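PDB 5H5Z: beta-2-microglobulin from Ctenopharyngodon idella, which serves as the light chain of MHC class I molecules, pairing with the heavy chain and probably supporting peptide presentation to immune cells. Local coordinates for residues 8-13 with 92-97; 31-36 with 84-89; 38-43 with 65-70. The protein carries 1 engineered substitution. One frame throughout, in Å; residues are numbered along the deposited sequence. Where two conformers were deposited one is given.

Overall arrangement
All three contacts belong to one immunoglobulin C1-set sandwich, but they sample different depths of it. Interaction 3 is the core contact, its centre about 5 Å from that of the chain, and its apolar packing between the two sheets gives way at one side to a lysine-centred polar cluster. Interaction 1 is only partly buried and joins edge strands of the two sheets through aliphatic groups, an indole edge and bridging waters. Interaction 2, buried at one end of the sandwich, relies on a histidine ringed by loop carbonyls. Interactions 1 and 2 share strand 88-93 yet lie on opposite sides of the centre; interactions 2 and 3 touch through Leu65, which meets Ile36 and Phe31.

Interaction 1: 8-13 with 92-97; sequences IQVYSH and IVWESN
Ile8 and Val10 pack against Ile92 and the CB of Trp94 through aliphatic carbons. CG2 of Ile8 lies 3.7 Å from CG1 of Ile92. Val10 spreads its two methyls over two partners: CG2 touches Ile92 CG2 at 3.8 Å, while CG1, anti to the backbone N (chi1 -170°), turns to Trp94 CB at 3.8 Å. Both valine branches are therefore in use, consistent with the large area this residue buries.

A second kind involves the indole. Trp94 has CG anti to its own backbone N (chi1 174°), a setting that sends the ring back to segment 8-13, where it meets the backbone with its edge: CD1 is 3.6 Å from Tyr11 CA. Further along the ring, CZ2 lies 3.6 Å from Ser12 OG, a hydroxyl whose hydrogen-bond partner is Tyr14 O. Phe71, outside the two segments, forms an edge-to-face ring pair with the indole.

Water supplies the polar part, for no direct hydrogen bond spans the segments. One molecule accepts from Trp94 NE1 at 2.9 Å and also from Ser12 N. Two more each donate to Val10 O, one of them at 2.7 Å; that one accepts from Glu95 N, and the other donates to Glu95 O. Val10 O is thus gripped by two waters.

The backbones bond elsewhere: Gln9 and Tyr11 pair with strand 22-31, Ile92 and Trp94 with strand 79-85. Strands 7-12 and 88-93 are outermost strands of different sheets, and their inward side chains, with Ile8 on Cys26 and Val10 on Cys81, close one side of the immunoglobulin C1-set beta sandwich beside its disulfide.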
loop_
_atom_site.group_PDB
_atom_site.type_symbol
_atom_site.label_atom_id
_atom_site.label_comp_id
_atom_site.label_asym_id
_atom_site.label_seq_id
_atom_site.Cartn_x
_atom_site.Cartn_y
_atom_site.Cartn_z
ATOM N N ILE B 8 -6.535 -1.832 -11.334
ATOM C CA ILE B 8 -5.524 -2.822 -11.703
ATOM C C ILE B 8 -4.478 -2.173 -12.589
ATOM O O ILE B 8 -4.787 -1.688 -13.684
ATOM C CB ILE B 8 -6.141 -4.018 -12.465
ATOM C CG1 ILE B 8 -7.310 -4.617 -11.674
ATOM C CG2 ILE B 8 -5.074 -5.069 -12.756
ATOM C CD1 ILE B 8 -8.195 -5.542 -12.480
ATOM N N GLN B 9 -3.241 -2.166 -12.113
ATOM C CA GLN B 9 -2.149 -1.530 -12.832
ATOM C C GLN B 9 -1.001 -2.509 -12.984
ATOM O O GLN B 9 -0.518 -3.082 -11.996
ATOM C CB GLN B 9 -1.707 -0.245 -12.128
ATOM C CG GLN B 9 -2.783 0.833 -12.121
ATOM C CD GLN B 9 -2.403 2.050 -11.304
ATOM O OE1 GLN B 9 -2.016 3.085 -11.851
ATOM N NE2 GLN B 9 -2.512 1.935 -9.993
ATOM N N VAL B 10 -0.580 -2.690 -14.234
ATOM C CA VAL B 10 0.432 -3.680 -14.598
ATOM C C VAL B 10 1.619 -2.958 -15.218
ATOM O O VAL B 10 1.464 -2.202 -16.184
ATOM C CB VAL B 10 -0.132 -4.738 -15.580
ATOM C CG1 VAL B 10 0.845 -5.898 -15.751
ATOM C CG2 VAL B 10 -1.471 -5.255 -15.089
ATOM N N TYR B 11 2.797 -3.182 -14.643
ATOM C CA TYR B 11 4.008 -2.467 -15.030
ATOM C C TYR B 11 5.240 -3.268 -14.636
ATOM O O TYR B 11 5.146 -4.278 -13.938
ATOM C CB TYR B 11 4.043 -1.069 -14.386
ATOM C CG TYR B 11 3.799 -1.051 -12.888
ATOM C CD1 TYR B 11 2.505 -1.110 -12.370
ATOM C CD2 TYR B 11 4.866 -0.957 -11.987
ATOM C CE1 TYR B 11 2.278 -1.094 -11.001
ATOM C CE2 TYR B 11 4.652 -0.931 -10.614
ATOM C CZ TYR B 11 3.354 -1.002 -10.127
ATOM O OH TYR B 11 3.111 -0.981 -8.775
ATOM N N SER B 12 6.397 -2.815 -15.093
ATOM C CA SER B 12 7.660 -3.440 -14.724
ATOM C C SER B 12 8.467 -2.511 -13.820
ATOM O O SER B 12 8.312 -1.286 -13.882
ATOM C CB SER B 12 8.449 -3.805 -15.979
ATOM O OG SER B 12 8.470 -2.704 -16.869
ATOM N N HIS B 13 9.308 -3.100 -12.971
ATOM C CA HIS B 13 10.195 -2.338 -12.087
ATOM C C HIS B 13 11.072 -1.379 -12.895
ATOM O O HIS B 13 11.095 -0.178 -12.625
ATOM C CB HIS B 13 11.052 -3.293 -11.241
ATOM C CG HIS B 13 11.931 -2.607 -10.238
ATOM N ND1 HIS B 13 11.848 -2.857 -8.883
ATOM C CD2 HIS B 13 12.913 -1.687 -10.390
ATOM C CE1 HIS B 13 12.743 -2.121 -8.246
ATOM N NE2 HIS B 13 13.403 -1.404 -9.138
ATOM N N ILE B 92 -5.546 -7.659 -17.596
ATOM C CA ILE B 92 -4.870 -6.464 -18.097
ATOM C C ILE B 92 -3.504 -6.858 -18.654
ATOM O O ILE B 92 -2.676 -7.418 -17.937
ATOM C CB ILE B 92 -4.735 -5.388 -16.989
ATOM C CG1 ILE B 92 -6.091 -5.107 -16.320
ATOM C CG2 ILE B 92 -4.108 -4.104 -17.524
ATOM C CD1 ILE B 92 -7.136 -4.472 -17.217
ATOM N N VAL B 93 -3.290 -6.578 -19.938
ATOM C CA VAL B 93 -2.030 -6.879 -20.617
ATOM C C VAL B 93 -0.978 -5.828 -20.262
ATOM O O VAL B 93 -1.262 -4.628 -20.256
ATOM C CB VAL B 93 -2.226 -6.952 -22.152
ATOM C CG1 VAL B 93 -0.892 -7.092 -22.884
ATOM C CG2 VAL B 93 -3.153 -8.104 -22.518
ATOM N N TRP B 94 0.233 -6.288 -19.965
ATOM C CA TRP B 94 1.362 -5.404 -19.688
ATOM C C TRP B 94 1.801 -4.619 -20.926
ATOM O O TRP B 94 2.073 -5.200 -21.970
ATOM C CB TRP B 94 2.537 -6.209 -19.147
ATOM C CG TRP B 94 3.779 -5.404 -18.980
ATOM C CD1 TRP B 94 3.971 -4.361 -18.121
ATOM C CD2 TRP B 94 5.008 -5.577 -19.688
ATOM N NE1 TRP B 94 5.247 -3.868 -18.254
ATOM C CE2 TRP B 94 5.908 -4.599 -19.206
ATOM C CE3 TRP B 94 5.440 -6.463 -20.685
ATOM C CZ2 TRP B 94 7.217 -4.479 -19.686
ATOM C CZ3 TRP B 94 6.740 -6.345 -21.163
ATOM C CH2 TRP B 94 7.614 -5.362 -20.659
ATOM N N GLU B 95 1.849 -3.298 -20.778
ATOM C CA GLU B 95 2.311 -2.373 -21.814
ATOM C C GLU B 95 3.724 -1.923 -21.449
ATOM O O GLU B 95 3.924 -1.345 -20.379
ATOM C CB GLU B 95 1.367 -1.167 -21.869
ATOM C CG GLU B 95 1.915 0.057 -22.587
ATOM C CD GLU B 95 2.106 -0.180 -24.070
ATOM O OE1 GLU B 95 1.094 -0.201 -24.806
ATOM O OE2 GLU B 95 3.268 -0.348 -24.493
ATOM N N SER B 96 4.687 -2.176 -22.336
ATOM C CA SER B 96 6.094 -1.870 -22.053
ATOM C C SER B 96 6.463 -0.380 -22.115
ATOM O O SER B 96 7.482 0.027 -21.563
ATOM C CB SER B 96 7.018 -2.670 -22.976
ATOM O OG SER B 96 6.946 -2.189 -24.300
ATOM N N ASN B 97 5.652 0.437 -22.783
ATOM C CA ASN B 97 5.999 1.867 -22.969
ATOM C C ASN B 97 7.270 2.055 -23.812
ATOM O O ASN B 97 7.710 3.183 -24.050
ATOM C CB ASN B 97 6.169 2.604 -21.625
ATOM C CG ASN B 97 4.903 2.612 -20.783
ATOM O OD1 ASN B 97 3.816 2.911 -21.273
ATOM N ND2 ASN B 97 5.049 2.308 -19.495
HETATM O O HOH W 1 0.708 -2.003 -18.773
HETATM O O HOH W 2 3.367 -0.499 -17.708
HETATM O O HOH W 3 6.231 -1.190 -17.622
#

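Interaction 2: 31-36 with 84-89; sequences FHPPDI and KHMSDN
Ile36 and His85 bring their backbones to a CA-CA distance of 4.9 Å where the loop 31-36, with a cis peptide before Pro33, curls past the type II' turn His85 to Asp88. With CG anti to the backbone N (chi1 -174°), the His85 ring is carried into this curl. Its NE2 donates to Pro33 O at 2.8 Å, with an N-H...O angle of 155°; the acceptor lies close to the ring plane, and the donor lies in the carbonyl plane. Two other loop carbonyls also meet the imidazole edge: His32 O is 3.3 Å from CE1, and Asp35 O is 3.3 Å from CD2. Phe31 turns its edge to the His85 face in an offset T-shaped pair, centroids 5.6 Å apart. Met86 CG covers the opposite face, and Met86 SD reaches Pro33 CG at 3.7 Å. Ile36 CD1 packs on His85 CB at 3.9 Å and lies over the centre of one Phe31 face. Replacing His85 by alanine removes the imidazole, which would probably leave Pro33 O without this donor and a gap between Phe31 and Met86. Beyond the loop, Phe31 and Ile36 rest on Leu65 of strand 63-71, Ile36 also touches Val83 of strand 79-85, and His85 packs against Val3 and Pro6.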
loop_
_atom_site.group_PDB
_atom_site.type_symbol
_atom_site.label_atom_id
_atom_site.label_comp_id
_atom_site.label_asym_id
_atom_site.label_seq_id
_atom_site.Cartn_x
_atom_site.Cartn_y
_atom_site.Cartn_z
ATOM N N PHE B 31 -10.092 -1.712 -3.539
ATOM C CA PHE B 31 -11.125 -2.748 -3.620
ATOM C C PHE B 31 -11.695 -3.204 -2.278
ATOM O O PHE B 31 -11.009 -3.190 -1.263
ATOM C CB PHE B 31 -10.661 -3.945 -4.467
ATOM C CG PHE B 31 -9.583 -4.781 -3.827
ATOM C CD1 PHE B 31 -9.912 -5.864 -3.012
ATOM C CD2 PHE B 31 -8.239 -4.511 -4.068
ATOM C CE1 PHE B 31 -8.921 -6.645 -2.431
ATOM C CE2 PHE B 31 -7.245 -5.286 -3.491
ATOM C CZ PHE B 31 -7.586 -6.353 -2.668
ATOM N N HIS B 32 -12.971 -3.586 -2.304
ATOM C CA HIS B 32 -13.687 -4.133 -1.145
ATOM C C HIS B 32 -14.847 -4.965 -1.691
ATOM O O HIS B 32 -15.497 -4.534 -2.641
ATOM C CB HIS B 32 -14.234 -3.008 -0.263
ATOM C CG HIS B 32 -15.158 -3.480 0.821
ATOM N ND1 HIS B 32 -14.702 -3.957 2.031
ATOM C CD2 HIS B 32 -16.510 -3.557 0.872
ATOM C CE1 HIS B 32 -15.730 -4.302 2.782
ATOM N NE2 HIS B 32 -16.840 -4.072 2.102
ATOM N N PRO B 33 -15.123 -6.152 -1.101
ATOM C CA PRO B 33 -14.461 -6.799 0.046
ATOM C C PRO B 33 -13.082 -7.399 -0.300
ATOM O O PRO B 33 -12.695 -7.400 -1.472
ATOM C CB PRO B 33 -15.464 -7.881 0.458
ATOM C CG PRO B 33 -16.175 -8.229 -0.800
ATOM C CD PRO B 33 -16.271 -6.951 -1.585
ATOM N N PRO B 34 -12.349 -7.902 0.715
ATOM C CA PRO B 34 -10.933 -8.272 0.544
ATOM C C PRO B 34 -10.636 -9.537 -0.261
ATOM O O PRO B 34 -9.553 -9.631 -0.847
ATOM C CB PRO B 34 -10.433 -8.434 1.982
ATOM C CG PRO B 34 -11.650 -8.762 2.779
ATOM C CD PRO B 34 -12.776 -8.017 2.123
ATOM N N ASP B 35 -11.560 -10.497 -0.283
ATOM C CA ASP B 35 -11.339 -11.749 -1.007
ATOM C C ASP B 35 -11.135 -11.486 -2.491
ATOM O O ASP B 35 -11.972 -10.853 -3.142
ATOM C CB ASP B 35 -12.499 -12.722 -0.801
ATOM C CG ASP B 35 -12.042 -14.161 -0.724
ATOM O OD1 ASP B 35 -11.560 -14.694 -1.747
ATOM O OD2 ASP B 35 -12.148 -14.751 0.373
ATOM N N ILE B 36 -10.013 -11.969 -3.016
ATOM C CA ILE B 36 -9.617 -11.680 -4.394
ATOM C C ILE B 36 -8.629 -12.731 -4.910
ATOM O O ILE B 36 -7.918 -13.370 -4.126
ATOM C CB ILE B 36 -9.025 -10.249 -4.509
ATOM C CG1 ILE B 36 -9.045 -9.749 -5.961
ATOM C CG2 ILE B 36 -7.627 -10.172 -3.893
ATOM C CD1 ILE B 36 -9.069 -8.238 -6.082
ATOM N N LYS B 84 -9.641 -11.652 -10.254
ATOM C CA LYS B 84 -11.002 -12.124 -10.023
ATOM C C LYS B 84 -11.521 -11.644 -8.668
ATOM O O LYS B 84 -11.078 -12.112 -7.613
ATOM C CB LYS B 84 -11.078 -13.652 -10.141
ATOM C CG LYS B 84 -10.676 -14.176 -11.512
ATOM C CD LYS B 84 -10.711 -15.692 -11.587
ATOM C CE LYS B 84 -10.168 -16.170 -12.925
ATOM N NZ LYS B 84 -10.330 -17.640 -13.095
ATOM N N HIS B 85 -12.454 -10.695 -8.718
ATOM C CA HIS B 85 -13.055 -10.100 -7.525
ATOM C C HIS B 85 -14.564 -10.267 -7.611
ATOM O O HIS B 85 -15.167 -9.948 -8.640
ATOM C CB HIS B 85 -12.685 -8.619 -7.437
ATOM C CG HIS B 85 -13.125 -7.950 -6.172
ATOM N ND1 HIS B 85 -13.987 -6.875 -6.161
ATOM C CD2 HIS B 85 -12.807 -8.190 -4.877
ATOM C CE1 HIS B 85 -14.187 -6.485 -4.916
ATOM N NE2 HIS B 85 -13.483 -7.266 -4.117
ATOM N N MET B 86 -15.169 -10.758 -6.529
ATOM C CA MET B 86 -16.574 -11.173 -6.536
ATOM C C MET B 86 -16.780 -12.153 -7.695
ATOM O O MET B 86 -16.151 -13.212 -7.720
ATOM C CB MET B 86 -17.518 -9.963 -6.635
ATOM C CG MET B 86 -17.292 -8.892 -5.580
ATOM S SD MET B 86 -17.635 -9.478 -3.910
ATOM C CE MET B 86 -19.425 -9.587 -3.922
ATOM N N SER B 87 -17.624 -11.788 -8.659
ATOM C CA SER B 87 -17.847 -12.616 -9.847
ATOM C C SER B 87 -17.256 -11.999 -11.122
ATOM O O SER B 87 -17.522 -12.467 -12.234
ATOM C CB SER B 87 -19.340 -12.903 -10.025
ATOM O OG SER B 87 -19.849 -13.588 -8.896
ATOM N N ASP B 88 -16.449 -10.953 -10.950
ATOM C CA ASP B 88 -15.784 -10.286 -12.063
ATOM C C ASP B 88 -14.488 -10.997 -12.439
ATOM O O ASP B 88 -13.848 -11.620 -11.602
ATOM C CB ASP B 88 -15.506 -8.815 -11.729
ATOM C CG ASP B 88 -16.767 -8.044 -11.369
ATOM O OD1 ASP B 88 -17.842 -8.353 -11.912
ATOM O OD2 ASP B 88 -16.684 -7.117 -10.539
ATOM N N ASN B 89 -14.106 -10.900 -13.707
ATOM C CA ASN B 89 -12.886 -11.537 -14.192
ATOM C C ASN B 89 -12.217 -10.617 -15.197
ATOM O O ASN B 89 -12.648 -10.532 -16.336
ATOM C CB ASN B 89 -13.218 -12.905 -14.815
ATOM C CG ASN B 89 -11.995 -13.629 -15.369
ATOM O OD1 ASN B 89 -10.861 -13.164 -15.255
ATOM N ND2 ASN B 89 -12.231 -14.787 -15.977
#

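Interaction 3: 38-43 with 65-70; sequences IELLKN and LTKSVS
Ile38 and Leu40 face Leu65, Lys67 and Val69 across the sandwich, and the tight part of the contact is apolar. CD1 of Ile38 meets CD1 of Leu65 at 3.8 Å, while the other branch, CG2, lies 3.8 Å from Lys67 CB. Leu40 reaches farther along strand 65-70: its CD1 touches Val69 CG1 at 3.6 Å and also nears the backbone of Ser68, and its CG sits against Lys67 CG. Ile38 and Leu40 both run past the lysine stem in the opposite direction, so the CB and CG of Lys67 pack as part of the apolar layer.

The axes of strands 38-42 and 65-70 approach to 7.5 Å and cross at -28°, running in broadly the same direction. This face-to-face packing of two sheets is the immunoglobulin C1-set sandwich; Leu40 on Cys26 and Ile38 on Cys81 place the contact beside the disulfide that joins those cysteines.

The other side, nearer solvent, is polar and begins where the lysine chain leaves the core. A bend at chi2 (138°) leads the outer part of Lys67 on to the Ile38 carbonyl, and NZ donates to Ile38 O at 2.8 Å, the C=O...N angle being 157°, with the donor tilted out of the carbonyl plane. Looser is the link to Glu39, which starts away from strand 65-70 but folds back at chi2, so that OE1 stands 3.8 Å from Lys67 NZ, a long salt bridge. One water fills in between them, accepting from Lys67 NZ at 2.7 Å and donating to Glu39 OE1 at 2.9 Å.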
loop_
_atom_site.group_PDB
_atom_site.type_symbol
_atom_site.label_atom_id
_atom_site.label_comp_id
_atom_site.label_asym_id
_atom_site.label_seq_id
_atom_site.Cartn_x
_atom_site.Cartn_y
_atom_site.Cartn_z
ATOM N N ILE B 38 -5.498 -12.971 -7.712
ATOM C CA ILE B 38 -4.588 -12.281 -8.629
ATOM C C ILE B 38 -3.573 -13.284 -9.170
ATOM O O ILE B 38 -2.946 -14.016 -8.401
ATOM C CB ILE B 38 -3.840 -11.106 -7.949
ATOM C CG1 ILE B 38 -4.817 -10.138 -7.267
ATOM C CG2 ILE B 38 -2.969 -10.370 -8.965
ATOM C CD1 ILE B 38 -4.171 -9.230 -6.238
ATOM N N GLU B 39 -3.426 -13.325 -10.494
ATOM C CA GLU B 39 -2.469 -14.219 -11.134
ATOM C C GLU B 39 -1.715 -13.484 -12.229
ATOM O O GLU B 39 -2.310 -12.723 -12.988
ATOM C CB GLU B 39 -3.171 -15.451 -11.720
ATOM C CG GLU B 39 -3.798 -16.400 -10.699
ATOM C CD GLU B 39 -2.795 -17.079 -9.772
ATOM O OE1 GLU B 39 -1.570 -16.954 -9.984
ATOM O OE2 GLU B 39 -3.239 -17.751 -8.819
ATOM N N LEU B 40 -0.402 -13.691 -12.296
ATOM C CA LEU B 40 0.387 -13.153 -13.404
ATOM C C LEU B 40 0.503 -14.220 -14.487
ATOM O O LEU B 40 0.696 -15.402 -14.180
ATOM C CB LEU B 40 1.771 -12.696 -12.928
ATOM C CG LEU B 40 1.805 -11.583 -11.873
ATOM C CD1 LEU B 40 3.221 -11.357 -11.365
ATOM C CD2 LEU B 40 1.233 -10.283 -12.419
ATOM N N LEU B 41 0.381 -13.809 -15.747
ATOM C CA LEU B 41 0.367 -14.753 -16.863
ATOM C C LEU B 41 1.432 -14.466 -17.915
ATOM O O LEU B 41 1.703 -13.307 -18.243
ATOM C CB LEU B 41 -1.008 -14.764 -17.545
ATOM C CG LEU B 41 -2.281 -14.740 -16.692
ATOM C CD1 LEU B 41 -3.502 -14.639 -17.593
ATOM C CD2 LEU B 41 -2.393 -15.948 -15.768
ATOM N N LYS B 42 2.030 -15.539 -18.427
ATOM C CA LYS B 42 2.900 -15.475 -19.592
ATOM C C LYS B 42 2.221 -16.250 -20.707
ATOM O O LYS B 42 1.981 -17.453 -20.571
ATOM C CB LYS B 42 4.273 -16.080 -19.294
ATOM C CG LYS B 42 5.204 -16.088 -20.499
ATOM C CD LYS B 42 6.504 -16.825 -20.224
ATOM C CE LYS B 42 7.447 -16.681 -21.410
ATOM N NZ LYS B 42 8.694 -17.475 -21.244
ATOM N N ASN B 43 1.913 -15.557 -21.802
ATOM C CA ASN B 43 1.171 -16.140 -22.923
ATOM C C ASN B 43 -0.089 -16.900 -22.477
ATOM O O ASN B 43 -0.397 -17.978 -22.988
ATOM C CB ASN B 43 2.092 -17.019 -23.783
ATOM C CG ASN B 43 3.288 -16.255 -24.322
ATOM O OD1 ASN B 43 3.166 -15.104 -24.747
ATOM N ND2 ASN B 43 4.452 -16.894 -24.312
ATOM N N LEU B 65 -3.214 -4.868 -2.876
ATOM C CA LEU B 65 -2.267 -5.972 -2.932
ATOM C C LEU B 65 -1.322 -5.783 -4.100
ATOM O O LEU B 65 -1.683 -5.189 -5.115
ATOM C CB LEU B 65 -2.991 -7.309 -3.104
ATOM C CG LEU B 65 -3.853 -7.835 -1.959
ATOM C CD1 LEU B 65 -4.759 -8.940 -2.468
ATOM C CD2 LEU B 65 -2.999 -8.336 -0.793
ATOM N N THR B 66 -0.109 -6.297 -3.950
ATOM C CA THR B 66 0.856 -6.302 -5.037
ATOM C C THR B 66 1.279 -7.737 -5.332
ATOM O O THR B 66 1.700 -8.465 -4.435
ATOM C CB THR B 66 2.084 -5.429 -4.707
ATOM O OG1 THR B 66 1.655 -4.099 -4.393
ATOM C CG2 THR B 66 3.045 -5.373 -5.889
ATOM N N LYS B 67 1.129 -8.148 -6.588
ATOM C CA LYS B 67 1.693 -9.410 -7.045
ATOM C C LYS B 67 2.847 -9.112 -7.983
ATOM O O LYS B 67 2.748 -8.219 -8.821
ATOM C CB LYS B 67 0.649 -10.270 -7.742
ATOM C CG LYS B 67 1.086 -11.715 -7.895
ATOM C CD LYS B 67 -0.075 -12.634 -7.586
ATOM C CE LYS B 67 0.383 -14.025 -7.209
ATOM N NZ LYS B 67 -0.796 -14.884 -6.914
ATOM N N SER B 68 3.943 -9.849 -7.826
ATOM C CA SER B 68 5.136 -9.627 -8.638
ATOM C C SER B 68 5.883 -10.932 -8.876
ATOM O O SER B 68 5.727 -11.891 -8.121
ATOM C CB SER B 68 6.059 -8.593 -7.976
ATOM O OG SER B 68 6.511 -9.030 -6.699
ATOM N N VAL B 69 6.671 -10.966 -9.949
ATOM C CA VAL B 69 7.536 -12.100 -10.255
ATOM C C VAL B 69 8.658 -11.637 -11.180
ATOM O O VAL B 69 8.493 -10.662 -11.924
ATOM C CB VAL B 69 6.753 -13.284 -10.886
ATOM C CG1 VAL B 69 6.294 -12.963 -12.305
ATOM C CG2 VAL B 69 7.582 -14.563 -10.862
ATOM N N SER B 70 9.801 -12.316 -11.106
ATOM C CA SER B 70 10.906 -12.057 -12.036
ATOM C C SER B 70 10.477 -12.416 -13.454
ATOM O O SER B 70 9.791 -13.417 -13.660
ATOM C CB SER B 70 12.139 -12.876 -11.640
ATOM O OG SER B 70 13.127 -12.834 -12.656
HETATM O O HOH W 4 0.229 -17.242 -7.768
#